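Local structure of uncharacterized protein, DUF633, LMOf2365_1472 (Listeria monocytogenes str. 4b F2365, 3GNL) at residues Val118-Ala129 and Tyr156-Ser164; Ala197-Ser208 and Lys220-Val231. The protein is functionally uncharacterised but probably methylates N1 of adenine 22 in tRNA. One frame throughout, in Å; residues are numbered along the deposited sequence. Where two conformers were deposited one is given.

Interaction 1: Val118-Ala129 and Tyr156-Ser164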
# COMPACT_ATOMS: atom_id res chain seq x y z
N VAL A 118 0.49 -10.82 -14.17
CA VAL A 118 1.10 -10.41 -12.89
C VAL A 118 0.65 -11.33 -11.75
O VAL A 118 -0.56 -11.63 -11.64
CB VAL A 118 0.76 -8.93 -12.56
CG1 VAL A 118 1.32 -8.55 -11.20
CG2 VAL A 118 1.33 -8.01 -13.64
N THR A 119 1.58 -11.78 -10.91
CA THR A 119 1.26 -12.74 -9.84
C THR A 119 1.45 -12.19 -8.40
O THR A 119 1.21 -12.90 -7.39
CB THR A 119 2.06 -14.05 -9.99
OG1 THR A 119 3.46 -13.76 -10.13
CG2 THR A 119 1.59 -14.85 -11.23
N LYS A 120 1.92 -10.95 -8.29
CA LYS A 120 2.16 -10.38 -6.97
C LYS A 120 2.02 -8.88 -7.04
O LYS A 120 2.54 -8.24 -7.96
CB LYS A 120 3.51 -10.80 -6.41
CG LYS A 120 3.83 -10.30 -4.98
CD LYS A 120 4.90 -11.09 -4.22
CE LYS A 120 6.21 -11.17 -5.02
NZ LYS A 120 7.11 -11.97 -4.19
N LEU A 121 1.27 -8.30 -6.09
CA LEU A 121 1.25 -6.83 -5.92
C LEU A 121 1.77 -6.57 -4.52
O LEU A 121 1.40 -7.26 -3.57
CB LEU A 121 -0.17 -6.22 -6.02
CG LEU A 121 -0.99 -6.51 -7.27
CD1 LEU A 121 -2.48 -6.04 -7.14
CD2 LEU A 121 -0.32 -5.84 -8.46
N ILE A 122 2.64 -5.57 -4.42
CA ILE A 122 3.11 -5.11 -3.10
C ILE A 122 2.71 -3.63 -2.99
O ILE A 122 3.20 -2.76 -3.76
CB ILE A 122 4.61 -5.22 -2.96
CG1 ILE A 122 5.06 -6.68 -3.16
CG2 ILE A 122 5.01 -4.74 -1.57
CD1 ILE A 122 6.58 -6.82 -3.48
N LEU A 123 1.74 -3.34 -2.11
CA LEU A 123 1.15 -1.98 -2.12
C LEU A 123 1.40 -1.35 -0.76
O LEU A 123 1.30 -2.02 0.28
CB LEU A 123 -0.37 -2.07 -2.38
CG LEU A 123 -0.78 -2.88 -3.58
CD1 LEU A 123 -2.32 -2.83 -3.66
CD2 LEU A 123 -0.11 -2.36 -4.87
N GLN A 124 1.75 -0.06 -0.77
CA GLN A 124 2.02 0.63 0.48
C GLN A 124 1.28 1.96 0.41
O GLN A 124 1.83 2.94 -0.02
CB GLN A 124 3.52 0.78 0.70
CG GLN A 124 3.87 1.40 2.09
CD GLN A 124 3.87 2.91 2.03
OE1 GLN A 124 4.59 3.48 1.24
NE2 GLN A 124 3.01 3.56 2.83
N PRO A 125 0.01 1.96 0.86
CA PRO A 125 -0.78 3.21 0.84
C PRO A 125 -0.52 4.08 2.07
O PRO A 125 -0.36 3.56 3.18
CB PRO A 125 -2.21 2.71 0.87
CG PRO A 125 -2.13 1.43 1.72
CD PRO A 125 -0.78 0.82 1.32
N ASN A 126 -0.47 5.38 1.84
CA ASN A 126 -0.19 6.36 2.90
C ASN A 126 -1.47 6.80 3.62
O ASN A 126 -1.40 7.49 4.62
CB ASN A 126 0.48 7.59 2.30
CG ASN A 126 1.94 7.35 1.96
OD1 ASN A 126 2.55 6.35 2.37
ND2 ASN A 126 2.51 8.25 1.22
N ILE A 127 -2.63 6.43 3.07
CA ILE A 127 -3.96 6.80 3.62
C ILE A 127 -4.94 5.80 3.04
O ILE A 127 -4.70 5.26 1.94
CB ILE A 127 -4.35 8.30 3.23
CG1 ILE A 127 -5.64 8.80 3.94
CG2 ILE A 127 -4.48 8.51 1.75
CD1 ILE A 127 -5.92 10.34 3.65
N ALA A 128 -6.04 5.58 3.75
CA ALA A 128 -7.15 4.79 3.22
C ALA A 128 -6.72 3.40 2.66
O ALA A 128 -7.14 3.02 1.54
CB ALA A 128 -7.91 5.59 2.17
N ALA A 129 -5.95 2.69 3.46
CA ALA A 129 -5.53 1.32 3.11
C ALA A 129 -6.77 0.46 2.84
O ALA A 129 -6.77 -0.40 1.94
CB ALA A 129 -4.69 0.71 4.24
N TYR A 156 3.03 3.14 8.81
CA TYR A 156 2.82 2.74 7.43
C TYR A 156 2.37 1.29 7.40
O TYR A 156 2.94 0.43 8.07
CB TYR A 156 4.13 2.80 6.64
CG TYR A 156 4.71 4.17 6.55
CD1 TYR A 156 4.18 5.10 5.66
CD2 TYR A 156 5.77 4.55 7.38
CE1 TYR A 156 4.69 6.41 5.59
CE2 TYR A 156 6.31 5.87 7.32
CZ TYR A 156 5.75 6.77 6.41
OH TYR A 156 6.25 8.08 6.32
N GLU A 157 1.41 1.02 6.53
CA GLU A 157 0.94 -0.35 6.27
C GLU A 157 1.38 -0.79 4.89
O GLU A 157 1.40 0.02 3.94
CB GLU A 157 -0.59 -0.41 6.36
CG GLU A 157 -1.18 -0.19 7.77
CD GLU A 157 -2.60 0.34 7.68
OE1 GLU A 157 -2.83 1.47 7.14
OE2 GLU A 157 -3.49 -0.36 8.15
N ILE A 158 1.72 -2.08 4.79
CA ILE A 158 2.14 -2.71 3.51
C ILE A 158 1.27 -3.95 3.35
O ILE A 158 0.95 -4.64 4.32
CB ILE A 158 3.63 -3.12 3.55
CG1 ILE A 158 4.47 -1.83 3.74
CG2 ILE A 158 4.04 -3.89 2.26
CD1 ILE A 158 5.85 -2.12 4.17
N MSE A 159 0.82 -4.21 2.13
CA MSE A 159 0.05 -5.43 1.89
C MSE A 159 0.58 -6.10 0.63
O MSE A 159 0.96 -5.44 -0.34
CB MSE A 159 -1.45 -5.12 1.75
CG MSE A 159 -1.87 -4.34 0.55
SE MSE A 159 -3.85 -4.10 0.62
CE MSE A 159 -3.84 -2.67 1.94
N VAL A 160 0.55 -7.43 0.64
CA VAL A 160 1.03 -8.18 -0.52
C VAL A 160 -0.12 -9.02 -0.99
O VAL A 160 -0.80 -9.63 -0.14
CB VAL A 160 2.19 -9.07 -0.12
CG1 VAL A 160 2.71 -9.85 -1.36
CG2 VAL A 160 3.31 -8.23 0.54
N LEU A 161 -0.39 -8.99 -2.29
CA LEU A 161 -1.56 -9.68 -2.84
C LEU A 161 -1.18 -10.64 -3.93
O LEU A 161 -0.15 -10.45 -4.59
CB LEU A 161 -2.55 -8.68 -3.42
CG LEU A 161 -3.09 -7.68 -2.37
CD1 LEU A 161 -2.21 -6.48 -2.41
CD2 LEU A 161 -4.49 -7.26 -2.62
N ALA A 162 -2.06 -11.59 -4.23
CA ALA A 162 -1.85 -12.52 -5.35
C ALA A 162 -3.23 -12.81 -5.96
O ALA A 162 -4.23 -12.80 -5.23
CB ALA A 162 -1.20 -13.78 -4.86
N PRO A 163 -3.31 -13.12 -7.27
CA PRO A 163 -4.60 -13.49 -7.85
C PRO A 163 -5.18 -14.75 -7.21
O PRO A 163 -4.44 -15.66 -6.81
CB PRO A 163 -4.29 -13.76 -9.33
CG PRO A 163 -2.97 -13.25 -9.55
CD PRO A 163 -2.21 -13.30 -8.26
N SER A 164 -6.49 -14.79 -7.08
CA SER A 164 -7.21 -15.93 -6.57
C SER A 164 -8.29 -16.34 -7.58
O SER A 164 -9.05 -15.51 -8.07
CB SER A 164 -7.86 -15.58 -5.21
OG SER A 164 -8.53 -16.71 -4.68
O HOH W 1 -0.47 3.21 5.68

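Interaction 2: Ala197-Ser208 and Lys220-Val231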
# COMPACT_ATOMS: atom_id res chain seq x y z
N ALA A 197 -8.94 5.50 17.98
CA ALA A 197 -10.21 5.36 18.69
C ALA A 197 -10.33 6.42 19.80
O ALA A 197 -11.42 6.94 20.02
CB ALA A 197 -10.34 3.95 19.28
N ASN A 198 -9.21 6.76 20.43
CA ASN A 198 -9.29 7.80 21.46
C ASN A 198 -9.65 9.12 20.79
O ASN A 198 -10.49 9.85 21.31
CB ASN A 198 -7.94 7.96 22.17
CG ASN A 198 -7.66 6.87 23.16
OD1 ASN A 198 -8.56 6.15 23.59
ND2 ASN A 198 -6.40 6.76 23.56
N THR A 199 -9.05 9.43 19.63
CA THR A 199 -9.45 10.63 18.91
C THR A 199 -10.93 10.61 18.50
O THR A 199 -11.63 11.59 18.67
CB THR A 199 -8.52 10.92 17.75
OG1 THR A 199 -7.27 11.38 18.33
CG2 THR A 199 -9.00 12.08 16.92
N TRP A 200 -11.42 9.51 17.96
CA TRP A 200 -12.83 9.43 17.58
C TRP A 200 -13.77 9.66 18.78
O TRP A 200 -14.75 10.40 18.62
CB TRP A 200 -13.09 8.06 16.95
CG TRP A 200 -12.37 7.87 15.62
CD1 TRP A 200 -12.08 8.83 14.69
CD2 TRP A 200 -11.91 6.61 15.09
NE1 TRP A 200 -11.41 8.24 13.59
CE2 TRP A 200 -11.29 6.90 13.85
CE3 TRP A 200 -11.94 5.29 15.57
CZ2 TRP A 200 -10.72 5.88 13.05
CZ3 TRP A 200 -11.31 4.28 14.77
CH2 TRP A 200 -10.71 4.61 13.56
N GLN A 201 -13.46 9.09 19.95
CA GLN A 201 -14.29 9.29 21.17
C GLN A 201 -14.23 10.74 21.54
O GLN A 201 -15.26 11.31 21.91
CB GLN A 201 -13.76 8.47 22.34
CG GLN A 201 -13.79 6.97 22.12
CD GLN A 201 -13.03 6.15 23.17
OE1 GLN A 201 -12.31 6.69 24.03
NE2 GLN A 201 -13.18 4.84 23.08
N ASN A 202 -13.04 11.34 21.43
CA ASN A 202 -12.95 12.75 21.78
C ASN A 202 -13.79 13.63 20.85
O ASN A 202 -14.41 14.61 21.29
CB ASN A 202 -11.49 13.23 21.80
CG ASN A 202 -10.66 12.58 22.92
OD1 ASN A 202 -11.20 12.05 23.88
ND2 ASN A 202 -9.35 12.66 22.78
N ILE A 203 -13.82 13.28 19.56
CA ILE A 203 -14.58 14.05 18.60
C ILE A 203 -16.05 13.94 18.95
O ILE A 203 -16.77 14.93 18.87
CB ILE A 203 -14.35 13.59 17.14
CG1 ILE A 203 -12.89 13.86 16.75
CG2 ILE A 203 -15.29 14.32 16.13
CD1 ILE A 203 -12.53 13.15 15.44
N ILE A 204 -16.52 12.73 19.25
CA ILE A 204 -17.94 12.61 19.64
C ILE A 204 -18.30 13.53 20.79
O ILE A 204 -19.34 14.21 20.72
CB ILE A 204 -18.30 11.17 20.01
CG1 ILE A 204 -18.29 10.32 18.74
CG2 ILE A 204 -19.71 11.11 20.62
CD1 ILE A 204 -18.35 8.87 19.00
N GLN A 205 -17.45 13.56 21.80
CA GLN A 205 -17.72 14.41 22.98
C GLN A 205 -17.77 15.89 22.55
O GLN A 205 -18.70 16.62 22.89
CB GLN A 205 -16.73 14.12 24.10
CG GLN A 205 -16.66 15.26 25.17
CD GLN A 205 -16.74 14.83 26.63
OE1 GLN A 205 -17.77 15.02 27.31
NE2 GLN A 205 -15.64 14.30 27.15
N THR A 206 -16.83 16.32 21.71
CA THR A 206 -16.77 17.71 21.25
C THR A 206 -18.05 18.08 20.49
O THR A 206 -18.63 19.16 20.72
CB THR A 206 -15.55 17.93 20.37
OG1 THR A 206 -14.39 17.78 21.19
CG2 THR A 206 -15.57 19.30 19.72
N ILE A 207 -18.53 17.19 19.63
CA ILE A 207 -19.72 17.53 18.87
C ILE A 207 -20.97 17.54 19.75
O ILE A 207 -21.80 18.45 19.61
CB ILE A 207 -19.93 16.52 17.72
CG1 ILE A 207 -18.79 16.67 16.71
CG2 ILE A 207 -21.31 16.75 17.03
CD1 ILE A 207 -18.77 15.52 15.70
N SER A 208 -21.04 16.56 20.65
CA SER A 208 -22.22 16.29 21.47
C SER A 208 -22.44 17.42 22.43
O SER A 208 -23.59 17.71 22.80
CB SER A 208 -22.03 15.00 22.26
OG SER A 208 -22.03 13.88 21.39
N LYS A 220 -22.32 11.90 11.53
CA LYS A 220 -20.87 11.81 11.79
C LYS A 220 -20.63 11.03 13.10
O LYS A 220 -19.73 10.16 13.17
CB LYS A 220 -20.24 13.21 11.82
CG LYS A 220 -18.70 13.26 11.97
CD LYS A 220 -18.11 14.56 11.35
CE LYS A 220 -16.61 14.37 11.00
NZ LYS A 220 -15.79 15.64 11.04
N ILE A 221 -21.44 11.30 14.12
CA ILE A 221 -21.34 10.61 15.40
C ILE A 221 -21.62 9.11 15.25
O ILE A 221 -20.87 8.30 15.76
CB ILE A 221 -22.26 11.26 16.48
CG1 ILE A 221 -21.68 12.61 16.91
CG2 ILE A 221 -22.48 10.36 17.69
CD1 ILE A 221 -22.46 13.28 18.03
N ARG A 222 -22.70 8.76 14.55
CA ARG A 222 -22.96 7.36 14.23
C ARG A 222 -21.77 6.69 13.54
O ARG A 222 -21.40 5.57 13.92
CB ARG A 222 -24.21 7.24 13.36
CG ARG A 222 -25.45 6.93 14.18
CD ARG A 222 -26.70 6.80 13.29
NE ARG A 222 -27.26 8.12 12.98
CZ ARG A 222 -27.26 8.70 11.78
NH1 ARG A 222 -26.74 8.08 10.71
NH2 ARG A 222 -27.78 9.90 11.64
N GLU A 223 -21.19 7.36 12.55
CA GLU A 223 -20.00 6.82 11.87
C GLU A 223 -18.84 6.61 12.85
O GLU A 223 -18.21 5.55 12.88
CB GLU A 223 -19.56 7.69 10.69
CG GLU A 223 -18.24 7.15 10.11
CD GLU A 223 -17.92 7.59 8.70
OE1 GLU A 223 -17.77 8.82 8.46
OE2 GLU A 223 -17.77 6.69 7.82
N LEU A 224 -18.57 7.61 13.69
CA LEU A 224 -17.49 7.49 14.67
C LEU A 224 -17.77 6.37 15.68
O LEU A 224 -16.86 5.62 16.08
CB LEU A 224 -17.28 8.83 15.39
CG LEU A 224 -16.74 9.95 14.52
CD1 LEU A 224 -16.97 11.28 15.25
CD2 LEU A 224 -15.26 9.75 14.21
N GLU A 225 -19.03 6.23 16.14
CA GLU A 225 -19.38 5.11 17.03
C GLU A 225 -19.08 3.75 16.40
O GLU A 225 -18.59 2.86 17.09
CB GLU A 225 -20.85 5.17 17.48
CG GLU A 225 -21.12 6.31 18.47
CD GLU A 225 -22.62 6.57 18.69
OE1 GLU A 225 -23.44 6.23 17.81
OE2 GLU A 225 -22.95 7.15 19.74
N HIS A 226 -19.36 3.64 15.11
CA HIS A 226 -19.13 2.39 14.35
C HIS A 226 -17.64 2.08 14.29
O HIS A 226 -17.22 0.93 14.54
CB HIS A 226 -19.68 2.53 12.91
CG HIS A 226 -19.46 1.32 12.04
ND1 HIS A 226 -19.86 0.04 12.39
CD2 HIS A 226 -18.94 1.21 10.79
CE1 HIS A 226 -19.57 -0.80 11.42
NE2 HIS A 226 -19.01 -0.12 10.43
N LYS A 227 -16.84 3.11 14.00
CA LYS A 227 -15.41 2.91 13.96
C LYS A 227 -14.82 2.53 15.32
O LYS A 227 -13.98 1.64 15.42
CB LYS A 227 -14.69 4.13 13.40
CG LYS A 227 -15.02 4.50 11.94
CD LYS A 227 -14.09 5.66 11.58
CE LYS A 227 -14.71 6.61 10.61
NZ LYS A 227 -14.10 6.49 9.29
N ILE A 228 -15.27 3.20 16.38
CA ILE A 228 -14.80 2.85 17.72
C ILE A 228 -15.18 1.39 18.07
O ILE A 228 -14.38 0.66 18.63
CB ILE A 228 -15.39 3.85 18.80
CG1 ILE A 228 -14.85 5.27 18.61
CG2 ILE A 228 -15.19 3.36 20.21
CD1 ILE A 228 -15.81 6.30 19.24
N ALA A 229 -16.41 1.00 17.74
CA ALA A 229 -16.87 -0.37 18.01
C ALA A 229 -16.02 -1.40 17.24
O ALA A 229 -15.64 -2.43 17.81
CB ALA A 229 -18.35 -0.50 17.67
N LEU A 230 -15.64 -1.05 16.02
CA LEU A 230 -14.74 -1.96 15.28
C LEU A 230 -13.39 -2.14 15.97
O LEU A 230 -12.82 -3.23 16.03
CB LEU A 230 -14.53 -1.49 13.84
CG LEU A 230 -15.72 -1.56 12.89
CD1 LEU A 230 -15.47 -0.73 11.64
CD2 LEU A 230 -16.00 -3.04 12.55
N VAL A 231 -12.80 -1.04 16.45
CA VAL A 231 -11.55 -1.15 17.14
C VAL A 231 -11.70 -1.95 18.43
O VAL A 231 -10.87 -2.80 18.74
CB VAL A 231 -10.95 0.27 17.46
CG1 VAL A 231 -9.77 0.17 18.41
CG2 VAL A 231 -10.53 0.99 16.14

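Interaction 1: Val118-Ala129 and Tyr156-Ser164
Leu121 and Leu123 pair with Leu161 and Met159 where strand 120-125, last of the parallel strands, meets the antiparallel strand 154-163 in the central sheet of a Rossmann-like methyltransferase domain. Two hydrogen-bonded pairs fix the register. Leu121 and Leu161 exchange N-H...O bonds in both directions, Leu161 N to Leu121 O at 2.8 Å; Leu123 and Met159 do the same, with Leu123 N to Met159 O the straighter at 173°. Between them lies the non-hydrogen-bonded pair Ile122 and Val160. The pairing ends at Pro125, whose nitrogen has no hydrogen to give. Glu157 O is therefore buried without a conventional donor and meets carbon instead: Gln124 CG at 3.4 Å and Pro125 CD at 3.5 Å. A water accepts from Glu157 N at 3.0 Å and lies unusually close to Pro125 O; its bond to Glu157 OE1 is long.

On one face Leu123 and Leu161 cross at about a right angle, CD1 against CD1 at 3.9 Å. Met159, a selenomethionine, has CG wedged between its backbone N and carbonyl carbon (chi1 67°), 4.0 Å from Leu123 CB; a bend at the selenium carries CE to Ala129, beyond the loop that follows the strand. On the other face Ile122 and Ile158 lie side by side with CG2 groups touching, beneath helix 10-16. Gln124 NE2 donates to Asn126 OD1 (2.9 Å, 166°), which holds the amide nearly perpendicular to the Tyr156 ring, NE2 obliquely 3.4 Å from Tyr156 CD1; Gln124 OE1 takes a hydrogen bond from Arg11. Lys120 lays CG and CD against Val160 CG1 and sends NZ on to Tyr18 O and Glu23. A reversed seventh strand inserted between the fifth and sixth, giving the order 3-2-1-4-5-7-6, is the hallmark of class I methyltransferases.

Interaction 2: Ala197-Ser208 and Lys220-Val231
Trp200, Ile204 and Ile228 interlock in an antiparallel helix-helix contact between helices 187-208 and 215-235, a projecting helical hairpin; the centre of the contact lies about 25 Å from the centre of the chain. The axes of the two segments approach to 9.4 Å and run 151° apart, and the contact is almost wholly apolar, made mainly by side chains.

Trp200 is the broad knob, set among Leu224, Lys227, Ile228 and Val231. Lys227 CB stands over its six-membered ring, 3.8 Å from the centroid and 18° off the normal, a CH-pi contact; farther along the same chain, CD reaches CE2 and CZ2 from the same side. At the far edge Val231 CG2 meets CZ3 near the ring plane, 3.6 Å away, whereas Leu224 CD2 presses obliquely on CD1 at a tight 3.3 Å. Backbone N of Ala197 lies over the opposite face, toward the rim.

Such knobs-into-holes packing is that of a coiled coil, consistent with the C-terminal coiled-coil domain of this tRNA methyltransferase family. Ile204 fills the hole formed by Ile221, Leu224, Glu225 and Ile228; Ile228 returns the fit among Ala197, Trp200, Gln201 and Ile204. These two isoleucines reach toward each other tip to tip, CD1 to CD1 at 3.6 Å; CD1 is anti to CA in each, which carries the methyls to the meeting point. Leu224 slides past Ile204 in the opposite sense, and its CD1 meets Ile203 CG2 at 3.6 Å, crossing that side chain at about a right angle. Near the end of helix 187-208, Ile221 CD1 touches both Ile207 CG2 and Ser208 OG; the serine hydroxyl gives its hydrogen to Ile204 O at 2.8 Å, from above the carbonyl plane. Toward the body of the protein, Phe176 and Trp193 extend the apolar surroundings of Trp200, and Phe177 and Trp193 touch Val231.

How the interactions relate
Interaction 1 belongs to the central sheet, its centre about 5 Å from that of the chain, while interaction 2 lies in the outlying helical hairpin; the two centres are about 28 Å apart and the nearest atoms about 9 Å, so they do not touch. They share no helix or strand and follow one another along the chain. The strand pair 118-129 with 156-164 is mostly buried and held in register by backbone hydrogen bonds, with mostly apolar side chains on both faces and a water at one end. The helical segments 197-208 and 220-231 satisfy their backbones internally and are only partly buried, meeting through interdigitated aliphatic chains and one tryptophan.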